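Local coordinates for protein glutamine cyclotransferase (Zymomonas mobilis, PDB 3NOL) that catalyses the cyclisation of N-terminal glutamine to pyroglutamate, as a bacterial glutaminyl cyclase with a beta-propeller fold, at residues Y87-K98 and L102-N113. Residues are numbered along the deposited sequence; the frame is centred on the assembly and turned at random.
Sequences YFGEGISDWKDK and LTWKNGLGFVWN
Phe110 meets Tyr87 edge to face. Its CZ stands over the centre of the tyrosine ring, 3.8 Å from Tyr87 CD2, and the two planes are 84° apart. With CG beside the backbone N (chi1 -51°), the tyrosine ring is carried out to where the Phe110 edge meets its face. Phe110 CB lies over one face of the Trp112 ring, toward the rim, and Ile92 CG2 approaches that indole obliquely. The amide of Asn106 meets the Tyr87 ring obliquely, with Asn106 ND2 3.4 Å from Tyr87 CD2. That nitrogen is hydrogen-bonded to Arg86 O. Were Tyr87 replaced by alanine, the Phe110 edge would probably lose the aromatic face it meets, and the Asn106 amide its ring neighbour.

Trp104 lies alongside Glu90, both side chains pointing the same way. Glu90 OE2 comes obliquely to the indole, 3.1 Å from Trp104 CD1, with carboxylate and ring planes 44° apart. The glutamate chain bends at chi2, which brings the carboxylate there. Lys105 NZ lies over one indole face, toward the rim. Trp104 NE1 makes a hydrogen bond to a glycerol, probably from the crystallisation liquor.

These are the first three strands of a four-stranded antiparallel propeller blade. Strands 89-95 and 98-103 pair at Gly89 and Thr103. Glu90 N donates to Leu102 O at 2.9 Å, and Leu102 N to Gly91 O. Trp104 N reaches Phe88 O at 2.7 Å. Lys98 and Asn113 form a non-hydrogen-bonded pair, and Lys98 CB packs on Val111 CG1. Thr103 OG1 donates to a lone pair of Leu108 O, joining strands 98-103 and 108-113 across their loop.

Backbone bonds thus set the strand pairing. Tyr87 rests on side chains: the Phe110 edge, and an Asn106 amide held by Arg86 O and a water.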
loop_
_atom_site.group_PDB
_atom_site.type_symbol
_atom_site.label_atom_id
_atom_site.label_comp_id
_atom_site.label_asym_id
_atom_site.label_seq_id
_atom_site.Cartn_x
_atom_site.Cartn_y
_atom_site.Cartn_z
ATOM N N TYR A 87 19.321 3.822 3.336
ATOM C CA TYR A 87 17.983 3.263 3.523
ATOM C C TYR A 87 17.173 3.350 2.253
ATOM O O TYR A 87 17.337 4.276 1.458
ATOM C CB TYR A 87 17.262 4.006 4.648
ATOM C CG TYR A 87 18.120 4.079 5.883
ATOM C CD1 TYR A 87 18.741 5.274 6.253
ATOM C CD2 TYR A 87 18.382 2.926 6.632
ATOM C CE1 TYR A 87 19.569 5.329 7.379
ATOM C CE2 TYR A 87 19.203 2.965 7.743
ATOM C CZ TYR A 87 19.795 4.163 8.110
ATOM O OH TYR A 87 20.615 4.184 9.213
ATOM N N PHE A 88 16.309 2.363 2.047
ATOM C CA PHE A 88 15.364 2.458 0.964
ATOM C C PHE A 88 13.979 2.130 1.492
ATOM O O PHE A 88 13.756 1.018 1.969
ATOM C CB PHE A 88 15.733 1.524 -0.183
ATOM C CG PHE A 88 15.024 1.871 -1.460
ATOM C CD1 PHE A 88 13.724 1.408 -1.689
ATOM C CD2 PHE A 88 15.624 2.698 -2.403
ATOM C CE1 PHE A 88 13.043 1.761 -2.843
ATOM C CE2 PHE A 88 14.932 3.062 -3.573
ATOM C CZ PHE A 88 13.651 2.592 -3.784
ATOM N N GLY A 89 13.068 3.086 1.406
ATOM C CA GLY A 89 11.758 2.952 2.036
ATOM C C GLY A 89 10.828 2.004 1.292
ATOM O O GLY A 89 10.881 1.905 0.055
ATOM N N GLU A 90 9.976 1.316 2.057
ATOM C CA GLU A 90 8.893 0.498 1.493
ATOM C C GLU A 90 7.545 0.969 2.048
ATOM O O GLU A 90 7.256 2.162 1.973
ATOM C CB GLU A 90 9.150 -0.990 1.686
ATOM C CG GLU A 90 10.452 -1.447 1.022
ATOM C CD GLU A 90 10.408 -1.372 -0.504
ATOM O OE1 GLU A 90 9.296 -1.379 -1.064
ATOM O OE2 GLU A 90 11.505 -1.312 -1.125
ATOM N N GLY A 91 6.728 0.063 2.577
ATOM C CA GLY A 91 5.381 0.447 3.039
ATOM C C GLY A 91 5.345 1.536 4.083
ATOM O O GLY A 91 6.276 1.673 4.881
ATOM N N ILE A 92 4.291 2.350 4.034
ATOM C CA ILE A 92 4.056 3.329 5.090
ATOM C C ILE A 92 2.591 3.261 5.511
ATOM O O ILE A 92 1.709 2.900 4.718
ATOM C CB ILE A 92 4.442 4.790 4.678
ATOM C CG1 ILE A 92 3.689 5.239 3.399
ATOM C CG2 ILE A 92 5.952 4.919 4.527
ATOM C CD1 ILE A 92 3.799 6.734 3.092
ATOM N N SER A 93 2.342 3.641 6.758
ATOM C CA SER A 93 0.981 3.725 7.279
ATOM C C SER A 93 0.962 4.787 8.356
ATOM O O SER A 93 1.962 4.973 9.083
ATOM C CB SER A 93 0.535 2.385 7.876
ATOM O OG SER A 93 -0.777 2.493 8.446
ATOM N N ASP A 94 -0.162 5.489 8.445
ATOM C CA ASP A 94 -0.412 6.346 9.613
ATOM C C ASP A 94 -0.597 5.472 10.863
ATOM O O ASP A 94 -0.987 4.287 10.792
ATOM C CB ASP A 94 -1.658 7.218 9.427
ATOM C CG ASP A 94 -2.908 6.388 9.176
ATOM O OD1 ASP A 94 -2.870 5.587 8.231
ATOM O OD2 ASP A 94 -3.919 6.504 9.933
ATOM N N TRP A 95 -0.305 6.079 12.007
ATOM C CA TRP A 95 -0.735 5.542 13.288
ATOM C C TRP A 95 -0.899 6.744 14.211
ATOM O O TRP A 95 0.065 7.466 14.472
ATOM C CB TRP A 95 0.245 4.513 13.896
ATOM C CG TRP A 95 -0.328 4.027 15.174
ATOM C CD1 TRP A 95 -0.030 4.457 16.441
ATOM C CD2 TRP A 95 -1.403 3.106 15.301
ATOM N NE1 TRP A 95 -0.829 3.809 17.366
ATOM C CE2 TRP A 95 -1.692 2.982 16.686
ATOM C CE3 TRP A 95 -2.138 2.340 14.377
ATOM C CZ2 TRP A 95 -2.698 2.130 17.171
ATOM C CZ3 TRP A 95 -3.161 1.505 14.852
ATOM C CH2 TRP A 95 -3.414 1.391 16.249
ATOM N N LYS A 96 -2.134 6.984 14.653
ATOM C CA LYS A 96 -2.428 8.193 15.423
ATOM C C LYS A 96 -1.852 9.402 14.666
ATOM O O LYS A 96 -2.173 9.592 13.488
ATOM C CB LYS A 96 -1.905 8.071 16.872
ATOM C CG LYS A 96 -2.632 6.942 17.662
ATOM C CD LYS A 96 -2.060 6.740 19.054
ATOM C CE LYS A 96 -2.871 5.692 19.809
ATOM N NZ LYS A 96 -2.321 5.450 21.184
ATOM N N ASP A 97 -0.993 10.190 15.306
ATOM C CA ASP A 97 -0.439 11.387 14.648
ATOM C C ASP A 97 0.987 11.129 14.142
ATOM O O ASP A 97 1.811 12.044 14.011
ATOM C CB ASP A 97 -0.525 12.620 15.572
ATOM C CG ASP A 97 0.148 12.401 16.917
ATOM O OD1 ASP A 97 0.500 11.247 17.229
ATOM O OD2 ASP A 97 0.311 13.400 17.678
ATOM N N LYS A 98 1.257 9.861 13.835
ATOM C CA LYS A 98 2.552 9.423 13.321
ATOM C C LYS A 98 2.414 8.770 11.949
ATOM O O LYS A 98 1.319 8.356 11.553
ATOM C CB LYS A 98 3.183 8.406 14.283
ATOM C CG LYS A 98 3.194 8.837 15.737
ATOM C CD LYS A 98 4.271 9.872 15.978
ATOM C CE LYS A 98 4.506 10.114 17.472
ATOM N NZ LYS A 98 3.955 11.409 17.923
ATOM N N LEU A 102 8.481 1.088 6.635
ATOM C CA LEU A 102 9.380 -0.056 6.481
ATOM C C LEU A 102 10.530 0.254 5.516
ATOM O O LEU A 102 10.537 1.300 4.860
ATOM C CB LEU A 102 8.580 -1.257 5.962
ATOM C CG LEU A 102 7.323 -1.598 6.802
ATOM C CD1 LEU A 102 6.596 -2.778 6.155
ATOM C CD2 LEU A 102 7.690 -1.850 8.292
ATOM N N THR A 103 11.507 -0.649 5.450
ATOM C CA THR A 103 12.640 -0.491 4.509
ATOM C C THR A 103 12.826 -1.756 3.666
ATOM O O THR A 103 12.311 -2.822 4.015
ATOM C CB THR A 103 13.975 -0.170 5.210
ATOM O OG1 THR A 103 14.274 -1.223 6.117
ATOM C CG2 THR A 103 13.908 1.200 5.982
ATOM N N TRP A 104 13.588 -1.615 2.579
ATOM C CA TRP A 104 13.755 -2.658 1.571
ATOM C C TRP A 104 14.592 -3.826 2.119
ATOM O O TRP A 104 14.114 -4.956 2.185
ATOM C CB TRP A 104 14.406 -2.061 0.317
ATOM C CG TRP A 104 14.402 -2.970 -0.889
ATOM C CD1 TRP A 104 13.405 -3.811 -1.287
ATOM C CD2 TRP A 104 15.442 -3.087 -1.866
ATOM N NE1 TRP A 104 13.762 -4.454 -2.454
ATOM C CE2 TRP A 104 15.009 -4.024 -2.828
ATOM C CE3 TRP A 104 16.702 -2.487 -2.017
ATOM C CZ2 TRP A 104 15.788 -4.381 -3.927
ATOM C CZ3 TRP A 104 17.481 -2.843 -3.120
ATOM C CH2 TRP A 104 17.016 -3.784 -4.054
ATOM N N LYS A 105 15.817 -3.521 2.541
ATOM C CA LYS A 105 16.772 -4.542 2.972
ATOM C C LYS A 105 17.431 -4.263 4.336
ATOM O O LYS A 105 18.324 -5.006 4.759
ATOM C CB LYS A 105 17.861 -4.687 1.908
ATOM C CG LYS A 105 17.370 -5.170 0.553
ATOM C CD LYS A 105 16.466 -6.395 0.670
ATOM C CE LYS A 105 16.884 -7.471 -0.313
ATOM N NZ LYS A 105 17.234 -6.910 -1.631
ATOM N N ASN A 106 16.977 -3.217 5.018
ATOM C CA ASN A 106 17.612 -2.755 6.254
ATOM C C ASN A 106 17.182 -3.531 7.510
ATOM O O ASN A 106 17.859 -3.457 8.547
ATOM C CB ASN A 106 17.368 -1.250 6.451
ATOM C CG ASN A 106 17.915 -0.403 5.306
ATOM O OD1 ASN A 106 17.177 -0.019 4.388
ATOM N ND2 ASN A 106 19.223 -0.099 5.359
ATOM N N GLY A 107 16.051 -4.242 7.434
ATOM C CA GLY A 107 15.485 -4.929 8.599
ATOM C C GLY A 107 15.098 -3.942 9.699
ATOM O O GLY A 107 15.074 -4.269 10.892
ATOM N N LEU A 108 14.818 -2.716 9.283
ATOM C CA LEU A 108 14.365 -1.731 10.240
ATOM C C LEU A 108 13.339 -0.803 9.642
ATOM O O LEU A 108 13.141 -0.753 8.413
ATOM C CB LEU A 108 15.533 -0.989 10.868
ATOM C CG LEU A 108 16.436 -0.167 9.943
ATOM C CD1 LEU A 108 15.838 1.176 9.673
ATOM C CD2 LEU A 108 17.768 -0.008 10.676
ATOM N N GLY A 109 12.629 -0.137 10.539
ATOM C CA GLY A 109 11.628 0.806 10.160
ATOM C C GLY A 109 11.816 2.099 10.928
ATOM O O GLY A 109 12.692 2.205 11.799
ATOM N N PHE A 110 10.985 3.075 10.589
ATOM C CA PHE A 110 11.073 4.419 11.156
ATOM C C PHE A 110 9.705 4.874 11.586
ATOM O O PHE A 110 8.701 4.352 11.109
ATOM C CB PHE A 110 11.631 5.410 10.120
ATOM C CG PHE A 110 13.026 5.073 9.657
ATOM C CD1 PHE A 110 13.245 4.548 8.384
ATOM C CD2 PHE A 110 14.116 5.269 10.515
ATOM C CE1 PHE A 110 14.555 4.237 7.953
ATOM C CE2 PHE A 110 15.423 4.956 10.116
ATOM C CZ PHE A 110 15.645 4.421 8.834
ATOM N N VAL A 111 9.680 5.844 12.496
ATOM C CA VAL A 111 8.458 6.526 12.856
ATOM C C VAL A 111 8.721 8.017 12.722
ATOM O O VAL A 111 9.729 8.511 13.236
ATOM C CB VAL A 111 8.011 6.231 14.319
ATOM C CG1 VAL A 111 6.687 6.954 14.596
ATOM C CG2 VAL A 111 7.888 4.702 14.581
ATOM N N TRP A 112 7.834 8.698 11.991
ATOM C CA TRP A 112 7.893 10.162 11.832
ATOM C C TRP A 112 6.646 10.840 12.396
ATOM O O TRP A 112 5.522 10.282 12.342
ATOM C CB TRP A 112 8.068 10.542 10.341
ATOM C CG TRP A 112 9.230 9.878 9.598
ATOM C CD1 TRP A 112 10.528 10.341 9.500
ATOM C CD2 TRP A 112 9.164 8.704 8.770
ATOM N NE1 TRP A 112 11.271 9.502 8.690
ATOM C CE2 TRP A 112 10.466 8.485 8.241
ATOM C CE3 TRP A 112 8.136 7.800 8.443
ATOM C CZ2 TRP A 112 10.767 7.396 7.399
ATOM C CZ3 TRP A 112 8.431 6.718 7.609
ATOM C CH2 TRP A 112 9.743 6.533 7.081
ATOM N N ASN A 113 6.835 12.041 12.950
ATOM C CA ASN A 113 5.688 12.892 13.264
ATOM C C ASN A 113 5.024 13.328 11.966
ATOM O O ASN A 113 5.697 13.750 11.030
ATOM C CB ASN A 113 6.113 14.126 14.068
ATOM C CG ASN A 113 6.508 13.805 15.507
ATOM O OD1 ASN A 113 7.165 14.619 16.162
ATOM N ND2 ASN A 113 6.119 12.644 16.002
HETATM O O HOH W 1 17.029 -0.933 1.950
#